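Local coordinates for protein sugar ABC transporter (Agrobacterium radiobacter, PDB 4RXT) that probably serves a sugar ABC transporter as its solute-binding protein, holding arabinose between two lobes, at residues Ala213-Asp227 / Phe235-Gln247. Numbering follows the deposited sequence.
Sequences AENKLSDKVKVIGFD and FLKSGAIAGLVVQ. With ARA (alpha-L-arabinopyranose), chain B.
Strands 222-226 and 243-246 run parallel, their axes 22° apart and 4.3 Å at closest approach, with Gly225 N hydrogen-bonded to Gly243 O, Val245 N to Gly225 O and Asp227 N to Val245 O. At the end away from the sugar, Val223 O accepts the N-H of Ala242 N at 2.8 Å. The Phe226 ring lies alongside Val245 in a CH-pi contact: Val245 CB stands 3.7 Å from the ring centroid, 13° off its normal. With Val245 CG1 anti to the backbone N (chi1 -176°), that methyl reaches Phe226 CZ. Gly243 has no side chain, and Ile224 CD1 comes within 3.6 Å of Gly243 N. These strands and helix 230-238 form a beta-alpha-beta unit in one lobe of the periplasmic-binding-protein fold; the C-terminal ends of its parallel strands face the cleft, and here Asp227 and Gln247 reach the sugar. Gln247 NE2 donates to the syn lone pair of Asp227 OD1 at 2.8 Å, the oxygen lying in the amide plane and the two flat groups nearly coplanar. The same nitrogen binds arabinopyranose O2 at 3.1 Å, while O1 of the sugar donates to Asp227 OD2 at 2.5 Å. Thr107 OG1, hydrogen-bonded to Gln247 OE1, helps fix the amide's rotation, and a water joins Asp227 OD1 to Gln247 N. The Phe226 ring also makes a cation-pi contact with Arg150, which hydrogen-bonds the sugar.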
# COMPACT_ATOMS: atom_id res chain seq x y z
N ALA A 213 -13.09 8.47 -14.82
CA ALA A 213 -12.61 9.42 -15.88
C ALA A 213 -13.28 9.10 -17.23
O ALA A 213 -13.82 10.00 -17.92
CB ALA A 213 -11.10 9.33 -16.04
N GLU A 214 -13.23 7.83 -17.62
CA GLU A 214 -13.69 7.43 -18.96
C GLU A 214 -15.17 7.61 -19.15
O GLU A 214 -15.65 7.87 -20.24
CB GLU A 214 -13.30 5.98 -19.27
CG GLU A 214 -11.80 5.74 -19.48
CD GLU A 214 -11.46 4.26 -19.65
OE1 GLU A 214 -12.33 3.39 -19.37
OE2 GLU A 214 -10.30 4.01 -20.05
N ASN A 215 -15.92 7.51 -18.06
CA ASN A 215 -17.35 7.63 -18.12
C ASN A 215 -17.86 8.98 -17.69
O ASN A 215 -19.07 9.22 -17.65
CB ASN A 215 -17.97 6.51 -17.27
CG ASN A 215 -17.80 5.18 -17.92
OD1 ASN A 215 -18.39 4.92 -18.97
ND2 ASN A 215 -16.99 4.33 -17.34
N LYS A 216 -16.93 9.89 -17.42
CA LYS A 216 -17.29 11.28 -17.09
C LYS A 216 -18.15 11.38 -15.86
O LYS A 216 -19.14 12.10 -15.82
CB LYS A 216 -18.00 11.97 -18.27
CG LYS A 216 -17.39 11.68 -19.64
CD LYS A 216 -15.94 12.06 -19.73
CE LYS A 216 -15.37 11.74 -21.10
NZ LYS A 216 -14.01 12.35 -21.30
N LEU A 217 -17.77 10.61 -14.85
CA LEU A 217 -18.60 10.50 -13.64
C LEU A 217 -18.07 11.29 -12.45
O LEU A 217 -18.61 11.16 -11.35
CB LEU A 217 -18.74 9.01 -13.27
CG LEU A 217 -19.61 8.20 -14.22
CD1 LEU A 217 -19.59 6.72 -13.86
CD2 LEU A 217 -21.04 8.75 -14.28
N SER A 218 -17.04 12.09 -12.64
CA SER A 218 -16.39 12.83 -11.53
C SER A 218 -17.34 13.70 -10.68
O SER A 218 -17.15 13.88 -9.46
CB SER A 218 -15.18 13.67 -12.01
OG SER A 218 -15.54 14.65 -12.94
N ASP A 219 -18.39 14.22 -11.30
CA ASP A 219 -19.35 15.07 -10.59
C ASP A 219 -20.49 14.28 -9.95
O ASP A 219 -21.37 14.87 -9.33
CB ASP A 219 -19.91 16.16 -11.51
CG ASP A 219 -18.86 17.22 -11.89
OD1 ASP A 219 -17.98 17.57 -11.05
OD2 ASP A 219 -18.92 17.71 -13.04
N LYS A 220 -20.45 12.97 -10.09
CA LYS A 220 -21.48 12.07 -9.51
C LYS A 220 -20.92 11.03 -8.51
O LYS A 220 -21.67 10.53 -7.60
CB LYS A 220 -22.21 11.35 -10.65
CG LYS A 220 -22.93 12.28 -11.60
CD LYS A 220 -23.74 11.53 -12.64
CE LYS A 220 -24.25 12.45 -13.74
NZ LYS A 220 -25.53 13.11 -13.36
N VAL A 221 -19.65 10.69 -8.64
CA VAL A 221 -19.04 9.64 -7.79
C VAL A 221 -17.69 10.10 -7.31
O VAL A 221 -16.81 10.39 -8.12
CB VAL A 221 -18.87 8.29 -8.54
CG1 VAL A 221 -18.23 7.24 -7.64
CG2 VAL A 221 -20.20 7.84 -9.12
N LYS A 222 -17.54 10.13 -6.00
CA LYS A 222 -16.31 10.58 -5.36
C LYS A 222 -15.45 9.40 -5.02
O LYS A 222 -15.91 8.46 -4.34
CB LYS A 222 -16.61 11.41 -4.10
CG LYS A 222 -17.27 12.78 -4.39
CD LYS A 222 -16.78 13.43 -5.70
CE LYS A 222 -16.40 14.87 -5.66
NZ LYS A 222 -16.45 15.31 -7.09
N VAL A 223 -14.19 9.43 -5.45
CA VAL A 223 -13.24 8.33 -5.22
C VAL A 223 -12.14 8.76 -4.29
O VAL A 223 -11.53 9.80 -4.51
CB VAL A 223 -12.59 7.88 -6.54
CG1 VAL A 223 -11.58 6.76 -6.28
CG2 VAL A 223 -13.66 7.44 -7.54
N ILE A 224 -11.92 8.00 -3.22
CA ILE A 224 -10.72 8.11 -2.42
C ILE A 224 -9.83 6.92 -2.72
O ILE A 224 -10.26 5.79 -2.61
CB ILE A 224 -10.96 8.25 -0.90
CG1 ILE A 224 -11.83 9.48 -0.62
CG2 ILE A 224 -9.65 8.27 -0.13
CD1 ILE A 224 -11.18 10.84 -0.89
N GLY A 225 -8.59 7.18 -3.12
CA GLY A 225 -7.64 6.12 -3.38
C GLY A 225 -6.45 6.19 -2.44
O GLY A 225 -6.46 6.89 -1.42
N PHE A 226 -5.45 5.38 -2.78
CA PHE A 226 -4.19 5.31 -2.06
C PHE A 226 -3.05 5.48 -3.07
O PHE A 226 -3.16 5.06 -4.26
CB PHE A 226 -4.02 3.94 -1.38
CG PHE A 226 -4.07 3.96 0.13
CD1 PHE A 226 -5.30 4.09 0.80
CD2 PHE A 226 -2.93 3.81 0.89
CE1 PHE A 226 -5.38 4.11 2.18
CE2 PHE A 226 -3.00 3.82 2.29
CZ PHE A 226 -4.23 3.95 2.92
N ASP A 227 -1.94 6.05 -2.58
CA ASP A 227 -0.67 6.09 -3.27
C ASP A 227 -0.69 7.10 -4.41
O ASP A 227 -1.59 7.90 -4.53
CB ASP A 227 -0.26 4.67 -3.75
CG ASP A 227 -0.29 3.66 -2.60
OD1 ASP A 227 0.24 3.99 -1.50
OD2 ASP A 227 -0.85 2.57 -2.84
N PHE A 235 -5.60 12.05 -12.38
CA PHE A 235 -7.01 11.92 -11.98
C PHE A 235 -7.35 12.85 -10.81
O PHE A 235 -8.46 13.38 -10.71
CB PHE A 235 -7.34 10.47 -11.55
CG PHE A 235 -7.28 9.44 -12.68
CD1 PHE A 235 -7.57 9.79 -13.99
CD2 PHE A 235 -6.97 8.15 -12.40
CE1 PHE A 235 -7.51 8.86 -15.02
CE2 PHE A 235 -6.93 7.21 -13.39
CZ PHE A 235 -7.20 7.54 -14.71
N LEU A 236 -6.39 13.05 -9.90
CA LEU A 236 -6.60 14.00 -8.80
C LEU A 236 -6.81 15.44 -9.33
O LEU A 236 -7.71 16.17 -8.93
CB LEU A 236 -5.42 13.92 -7.84
CG LEU A 236 -5.62 14.68 -6.53
CD1 LEU A 236 -6.75 14.04 -5.74
CD2 LEU A 236 -4.36 14.66 -5.69
N LYS A 237 -6.03 15.79 -10.33
CA LYS A 237 -6.14 17.12 -10.89
C LYS A 237 -7.39 17.26 -11.75
O LYS A 237 -8.02 18.34 -11.78
CB LYS A 237 -4.89 17.39 -11.69
CG LYS A 237 -3.72 17.61 -10.78
CD LYS A 237 -2.54 18.20 -11.51
CE LYS A 237 -1.89 17.21 -12.46
NZ LYS A 237 -0.46 17.56 -12.67
N SER A 238 -7.74 16.19 -12.47
CA SER A 238 -8.87 16.24 -13.39
C SER A 238 -10.20 16.18 -12.63
O SER A 238 -11.24 16.56 -13.17
CB SER A 238 -8.83 15.11 -14.42
OG SER A 238 -9.26 13.86 -13.86
N GLY A 239 -10.15 15.67 -11.40
CA GLY A 239 -11.31 15.49 -10.56
C GLY A 239 -11.87 14.08 -10.56
O GLY A 239 -12.81 13.79 -9.84
N ALA A 240 -11.30 13.19 -11.37
CA ALA A 240 -11.76 11.77 -11.35
C ALA A 240 -11.50 11.05 -10.05
O ALA A 240 -12.19 10.10 -9.74
CB ALA A 240 -11.18 10.97 -12.50
N ILE A 241 -10.47 11.50 -9.33
CA ILE A 241 -10.18 11.05 -7.97
C ILE A 241 -10.28 12.27 -7.06
O ILE A 241 -9.80 13.34 -7.41
CB ILE A 241 -8.83 10.33 -7.83
CG1 ILE A 241 -8.90 8.98 -8.53
CG2 ILE A 241 -8.46 10.18 -6.34
CD1 ILE A 241 -7.63 8.15 -8.48
N ALA A 242 -10.94 12.12 -5.90
CA ALA A 242 -11.14 13.20 -4.94
C ALA A 242 -10.00 13.35 -3.94
O ALA A 242 -9.74 14.45 -3.40
CB ALA A 242 -12.46 13.01 -4.21
N GLY A 243 -9.34 12.23 -3.66
CA GLY A 243 -8.25 12.22 -2.69
C GLY A 243 -7.45 10.96 -2.82
O GLY A 243 -8.00 9.94 -3.23
N LEU A 244 -6.18 11.05 -2.43
CA LEU A 244 -5.28 9.91 -2.36
C LEU A 244 -4.58 9.90 -1.03
O LEU A 244 -3.94 10.91 -0.66
CB LEU A 244 -4.19 9.99 -3.43
CG LEU A 244 -4.68 9.88 -4.88
CD1 LEU A 244 -3.60 10.35 -5.85
CD2 LEU A 244 -5.15 8.47 -5.23
N VAL A 245 -4.68 8.77 -0.30
CA VAL A 245 -3.87 8.61 0.92
C VAL A 245 -2.48 8.15 0.52
O VAL A 245 -2.31 7.06 -0.02
CB VAL A 245 -4.48 7.64 1.93
CG1 VAL A 245 -3.65 7.60 3.22
CG2 VAL A 245 -5.93 8.02 2.25
N VAL A 246 -1.49 8.98 0.80
CA VAL A 246 -0.12 8.77 0.32
C VAL A 246 0.77 8.34 1.50
O VAL A 246 0.65 8.86 2.61
CB VAL A 246 0.43 10.03 -0.38
CG1 VAL A 246 1.90 9.91 -0.81
CG2 VAL A 246 -0.43 10.31 -1.60
N GLN A 247 1.57 7.32 1.23
CA GLN A 247 2.47 6.71 2.18
C GLN A 247 3.90 7.18 1.90
O GLN A 247 4.10 8.07 1.09
CB GLN A 247 2.40 5.20 1.99
CG GLN A 247 1.01 4.58 2.12
CD GLN A 247 1.07 3.07 2.01
OE1 GLN A 247 1.37 2.35 2.99
NE2 GLN A 247 0.84 2.57 0.81
C1 ARA B . 0.36 -0.18 -1.65
C2 ARA B . 0.27 -1.08 -0.41
C3 ARA B . 0.87 -2.44 -0.72
C4 ARA B . 0.27 -3.05 -1.99
C5 ARA B . -0.48 -2.05 -2.77
O1 ARA B . -0.72 0.64 -1.23
O2 ARA B . 1.00 -0.50 0.69
O3 ARA B . 0.74 -3.27 0.45
O4 ARA B . -0.78 -3.98 -1.72
O5 ARA B . 0.18 -0.78 -2.93
O HOH W 1 -14.03 11.14 -7.77
O HOH W 2 -13.64 14.06 -7.40
O HOH W 3 -14.46 16.58 -9.25
O HOH W 4 2.08 6.03 -1.21